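Local coordinates for GH18329p (Drosophila melanogaster, PDB 5YGB), which takes part in piRNA-guided silencing of transposons, binds the N-terminal tail of Piwi through its Tudor domain and probably recruits Piwi proteins to the nuage, at residues M80-Q83 with K87-V90; D92-D97 with A178-A183. The protein carries 1 engineered substitution. All coordinates share one frame; numbering follows the deposited sequence.

Contact 1: residues M80-Q83 with K87-V90; sequences MPNQ and KEQV
Met-80 and Val-90 face each other across two antiparallel strands and are joined by a pair of backbone bonds. Val-90 N gives its hydrogen to Met-80 O at 2.7 Å, and Met-80 N returns one to Val-90 O at 3.0 Å. Their side chains lie on the same face of the sheet, where Met-80 CG comes to 4.1 Å from Val-90 CB. The methionine is flexible enough for this: with chi1 at 52°, CG is tucked between the backbone N and the carbonyl carbon, which brings CG beside Val-90 O. A beta-branched valine suits the extended backbone opposite, and its CG2 reaches diagonally across to Asn-82 CA, 3.8 Å away. This is the distal end of the beta hairpin formed by strands 70-81 and 89-95 of the Tudor domain, just before the chain turns over. Pro-81 has no N-H to offer, yet it fits here because its pairing with Gln-89 is a non-hydrogen-bonded one, and the two side chains diverge. One residue further, Asn-82 N donates to Glu-88 O at 2.9 Å, almost straight at hydrogen (176°) but tilted out of the carbonyl plane.

Beyond this backbone ladder the contact becomes watery. Asn-82 ND2 and Glu-88 OE1 stay 3.8 Å apart, with amide and carboxylate planes turned 49° against each other, and a water mediates between them. It accepts from ND2 and donates both to OE1, at 2.7 Å, and to Gln-89 O. The other end of the Asn-82 amide, OD1, is hydrogen-bonded to Tyr-84 N in the turn that follows.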
loop_
_atom_site.group_PDB
_atom_site.type_symbol
_atom_site.label_atom_id
_atom_site.label_comp_id
_atom_site.label_asym_id
_atom_site.label_seq_id
_atom_site.Cartn_x
_atom_site.Cartn_y
_atom_site.Cartn_z
ATOM N N MET A 80 0.170 3.989 20.413
ATOM C CA MET A 80 1.187 4.221 21.432
ATOM C C MET A 80 1.030 5.617 22.002
ATOM O O MET A 80 0.425 6.484 21.370
ATOM C CB MET A 80 2.577 4.032 20.840
ATOM C CG MET A 80 2.802 4.835 19.589
ATOM S SD MET A 80 3.475 3.791 18.294
ATOM C CE MET A 80 2.003 2.950 17.759
ATOM N N PRO A 81 1.552 5.852 23.215
ATOM C CA PRO A 81 1.410 7.211 23.737
ATOM C C PRO A 81 2.284 8.204 22.988
ATOM O O PRO A 81 3.356 7.859 22.501
ATOM C CB PRO A 81 1.861 7.086 25.198
ATOM C CG PRO A 81 1.795 5.625 25.511
ATOM C CD PRO A 81 2.086 4.918 24.223
ATOM N N ASN A 82 1.783 9.428 22.879
ATOM C CA ASN A 82 2.591 10.542 22.399
ATOM C C ASN A 82 3.746 10.782 23.400
ATOM O O ASN A 82 3.499 10.743 24.636
ATOM C CB ASN A 82 1.698 11.758 22.242
ATOM C CG ASN A 82 2.415 12.957 21.648
ATOM O OD1 ASN A 82 3.401 13.426 22.195
ATOM N ND2 ASN A 82 1.899 13.472 20.527
ATOM N N GLN A 83 4.993 10.974 22.918
ATOM C CA GLN A 83 6.158 10.889 23.874
ATOM C C GLN A 83 6.255 12.201 24.638
ATOM O O GLN A 83 6.778 12.315 25.770
ATOM C CB GLN A 83 7.540 10.737 23.274
ATOM C CG GLN A 83 7.630 10.137 21.920
ATOM C CD GLN A 83 8.869 9.305 21.723
ATOM O OE1 GLN A 83 10.040 9.732 21.858
ATOM N NE2 GLN A 83 8.586 8.050 21.237
ATOM N N LYS A 87 -1.083 11.932 27.573
ATOM C CA LYS A 87 -2.545 11.819 27.572
ATOM C C LYS A 87 -3.120 11.678 26.159
ATOM O O LYS A 87 -4.328 11.515 25.980
ATOM C CB LYS A 87 -3.191 13.026 28.265
ATOM C CG LYS A 87 -2.424 14.302 28.080
ATOM C CD LYS A 87 -2.619 15.264 29.238
ATOM C CE LYS A 87 -1.602 16.375 29.217
ATOM N NZ LYS A 87 -0.207 15.915 28.874
ATOM N N GLU A 88 -2.252 11.777 25.158
ATOM C CA GLU A 88 -2.675 11.596 23.775
ATOM C C GLU A 88 -1.947 10.399 23.177
ATOM O O GLU A 88 -0.905 9.987 23.667
ATOM C CB GLU A 88 -2.408 12.864 22.950
ATOM C CG GLU A 88 -3.009 12.823 21.548
ATOM C CD GLU A 88 -2.855 14.123 20.782
ATOM O OE1 GLU A 88 -1.723 14.452 20.367
ATOM O OE2 GLU A 88 -3.879 14.812 20.586
ATOM N N GLN A 89 -2.514 9.835 22.120
ATOM C CA GLN A 89 -1.911 8.698 21.447
ATOM C C GLN A 89 -1.387 9.073 20.068
ATOM O O GLN A 89 -1.758 10.108 19.509
ATOM C CB GLN A 89 -2.925 7.553 21.349
ATOM C CG GLN A 89 -3.193 6.895 22.705
ATOM C CD GLN A 89 -4.458 6.051 22.735
ATOM O OE1 GLN A 89 -5.364 6.225 21.918
ATOM N NE2 GLN A 89 -4.512 5.111 23.674
ATOM N N VAL A 90 -0.490 8.236 19.560
ATOM C CA VAL A 90 -0.037 8.288 18.177
ATOM C C VAL A 90 -0.520 6.988 17.553
ATOM O O VAL A 90 -0.369 5.923 18.151
ATOM C CB VAL A 90 1.500 8.432 18.070
ATOM C CG1 VAL A 90 1.951 8.403 16.607
ATOM C CG2 VAL A 90 1.958 9.721 18.744
HETATM O O HOH W 1 -0.441 12.439 19.007
#

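Contact 2: residues D92-D97 with A178-A183; sequences DLYFVD and AVSAAA
Strand 89-95 of the Tudor domain meets the long loop between strands 162-171 and 188-195 through two side-chain pairs, Tyr-94 with Ser-180 and Asp-92 with Ala-178. Being two apart on an extended strand, Asp-92 and Tyr-94 both point toward the loop. Ser-180 CB lies 3.8 Å from Tyr-94 CD2, an off-centre CH-pi contact in which CB is 4.2 Å from the ring centroid and 29° off its normal. Serine is small enough for its CB to come against the CD2-CE2 side of the ring, while Ser-180 OG is occupied elsewhere. With chi1 at 174°, that hydroxyl points away from its own backbone N and accepts the N-H of Ala-182 at 3.0 Å, forming an ST turn. A type I beta turn from Ser-180 to Ala-183 overlaps it, closed by Ala-183 N bonding to Ser-180 O.

Glu-75, on the adjacent strand 70-81 and backbone-bonded to Tyr-94, ties this turn to the sheet: one carboxylate oxygen bonds Ser-180 OG and the other Ala-181 N. The hydroxyl of this buried serine thus has two partners, Glu-75 and the N-H of Ala-182.

At the other end the join is partly through water. Ala-178 CB approaches Asp-92 OD2 to 3.6 Å, a van der Waals contact of a methyl with a carboxylate oxygen. A water lies between the two residues, donating to Ala-178 O over 2.9 Å and to Asp-92 OD2 over 2.5 Å, the latter unusually short and so doubtful in detail.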
loop_
_atom_site.group_PDB
_atom_site.type_symbol
_atom_site.label_atom_id
_atom_site.label_comp_id
_atom_site.label_asym_id
_atom_site.label_seq_id
_atom_site.Cartn_x
_atom_site.Cartn_y
_atom_site.Cartn_z
ATOM N N ASP A 92 -0.620 4.238 14.452
ATOM C CA ASP A 92 0.023 3.656 13.279
ATOM C C ASP A 92 -1.078 3.139 12.338
ATOM O O ASP A 92 -1.804 2.204 12.694
ATOM C CB ASP A 92 0.971 2.531 13.727
ATOM C CG ASP A 92 1.854 2.001 12.616
ATOM O OD1 ASP A 92 1.810 2.532 11.490
ATOM O OD2 ASP A 92 2.627 1.057 12.905
ATOM N N LEU A 93 -1.191 3.755 11.160
ATOM C CA LEU A 93 -2.226 3.417 10.183
ATOM C C LEU A 93 -1.661 2.736 8.953
ATOM O O LEU A 93 -0.652 3.184 8.411
ATOM C CB LEU A 93 -2.966 4.674 9.737
ATOM C CG LEU A 93 -3.814 5.389 10.782
ATOM C CD1 LEU A 93 -4.458 6.599 10.148
ATOM C CD2 LEU A 93 -4.868 4.471 11.378
ATOM N N TYR A 94 -2.324 1.671 8.509
ATOM C CA TYR A 94 -2.037 1.033 7.228
ATOM C C TYR A 94 -3.140 1.453 6.251
ATOM O O TYR A 94 -4.324 1.227 6.511
ATOM C CB TYR A 94 -1.962 -0.493 7.398
ATOM C CG TYR A 94 -1.972 -1.245 6.088
ATOM C CD1 TYR A 94 -0.885 -1.180 5.228
ATOM C CD2 TYR A 94 -3.071 -2.015 5.706
ATOM C CE1 TYR A 94 -0.894 -1.854 4.018
ATOM C CE2 TYR A 94 -3.083 -2.694 4.503
ATOM C CZ TYR A 94 -1.995 -2.594 3.663
ATOM O OH TYR A 94 -2.018 -3.253 2.444
ATOM N N PHE A 95 -2.771 2.088 5.140
ATOM C CA PHE A 95 -3.756 2.607 4.188
ATOM C C PHE A 95 -4.168 1.475 3.246
ATOM O O PHE A 95 -3.467 1.146 2.292
ATOM C CB PHE A 95 -3.189 3.838 3.466
ATOM C CG PHE A 95 -3.120 5.042 4.362
ATOM C CD1 PHE A 95 -2.095 5.188 5.278
ATOM C CD2 PHE A 95 -4.127 5.984 4.350
ATOM C CE1 PHE A 95 -2.053 6.282 6.124
ATOM C CE2 PHE A 95 -4.089 7.078 5.194
ATOM C CZ PHE A 95 -3.050 7.223 6.081
ATOM N N VAL A 96 -5.323 0.870 3.531
ATOM C CA VAL A 96 -5.698 -0.421 2.974
ATOM C C VAL A 96 -5.873 -0.413 1.453
ATOM O O VAL A 96 -5.780 -1.463 0.824
ATOM C CB VAL A 96 -7.007 -0.963 3.637
ATOM C CG1 VAL A 96 -6.822 -1.139 5.136
ATOM C CG2 VAL A 96 -8.199 -0.057 3.349
ATOM N N ASP A 97 -6.126 0.745 0.852
ATOM C CA ASP A 97 -6.320 0.795 -0.589
ATOM C C ASP A 97 -5.036 1.105 -1.347
ATOM O O ASP A 97 -5.018 0.957 -2.567
ATOM C CB ASP A 97 -7.407 1.810 -0.943
ATOM C CG ASP A 97 -8.752 1.380 -0.434
ATOM O OD1 ASP A 97 -9.089 0.181 -0.605
ATOM O OD2 ASP A 97 -9.467 2.219 0.151
ATOM N N ALA A 178 4.839 -3.376 13.220
ATOM C CA ALA A 178 3.392 -3.540 13.155
ATOM C C ALA A 178 2.916 -3.576 11.711
ATOM O O ALA A 178 3.277 -2.716 10.905
ATOM C CB ALA A 178 2.694 -2.423 13.918
ATOM N N VAL A 179 2.102 -4.575 11.391
ATOM C CA VAL A 179 1.599 -4.749 10.031
ATOM C C VAL A 179 0.107 -5.044 10.053
ATOM O O VAL A 179 -0.481 -5.229 11.114
ATOM C CB VAL A 179 2.331 -5.888 9.293
ATOM C CG1 VAL A 179 3.772 -5.491 8.986
ATOM C CG2 VAL A 179 2.271 -7.166 10.109
ATOM N N SER A 180 -0.494 -5.088 8.872
ATOM C CA SER A 180 -1.914 -5.379 8.734
ATOM C C SER A 180 -2.314 -6.729 9.339
ATOM O O SER A 180 -1.518 -7.681 9.361
ATOM C CB SER A 180 -2.302 -5.355 7.258
ATOM O OG SER A 180 -3.641 -5.770 7.104
ATOM N N ALA A 181 -3.554 -6.823 9.804
ATOM C CA ALA A 181 -4.070 -8.099 10.285
ATOM C C ALA A 181 -4.140 -9.106 9.138
ATOM O O ALA A 181 -4.169 -10.312 9.366
ATOM C CB ALA A 181 -5.436 -7.923 10.919
ATOM N N ALA A 182 -4.163 -8.611 7.908
ATOM C CA ALA A 182 -4.202 -9.492 6.751
ATOM C C ALA A 182 -2.806 -9.975 6.365
ATOM O O ALA A 182 -2.661 -10.783 5.449
ATOM C CB ALA A 182 -4.863 -8.793 5.575
ATOM N N ALA A 183 -1.782 -9.494 7.066
ATOM C CA ALA A 183 -0.401 -9.797 6.688
ATOM C C ALA A 183 0.400 -10.480 7.795
ATOM O O ALA A 183 1.551 -10.126 8.040
ATOM C CB ALA A 183 0.305 -8.517 6.252
HETATM O O HOH W 2 4.286 -0.090 11.413
#

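Contact 1 precedes contact 2 along the chain, and their centres lie about 19 Å apart. Both use strand 89-95: residues 87-90 lead into it at the hairpin end, while 92-97 continue along it and beyond its end, toward the middle of the molecule. They meet where Met-80 CE packs against Asp-92 CB. Strand 70-81, the sheet neighbour, belongs to contact 1 through Met-80 and stands beside contact 2 through Glu-75. Contact 1 is thus local and peripheral, whereas contact 2 spans 81 residues near the chain centre. It joins the Tudor sheet to a loop of the other, mixed five-stranded sheet, consistent with the two-part build of extended Tudor domains.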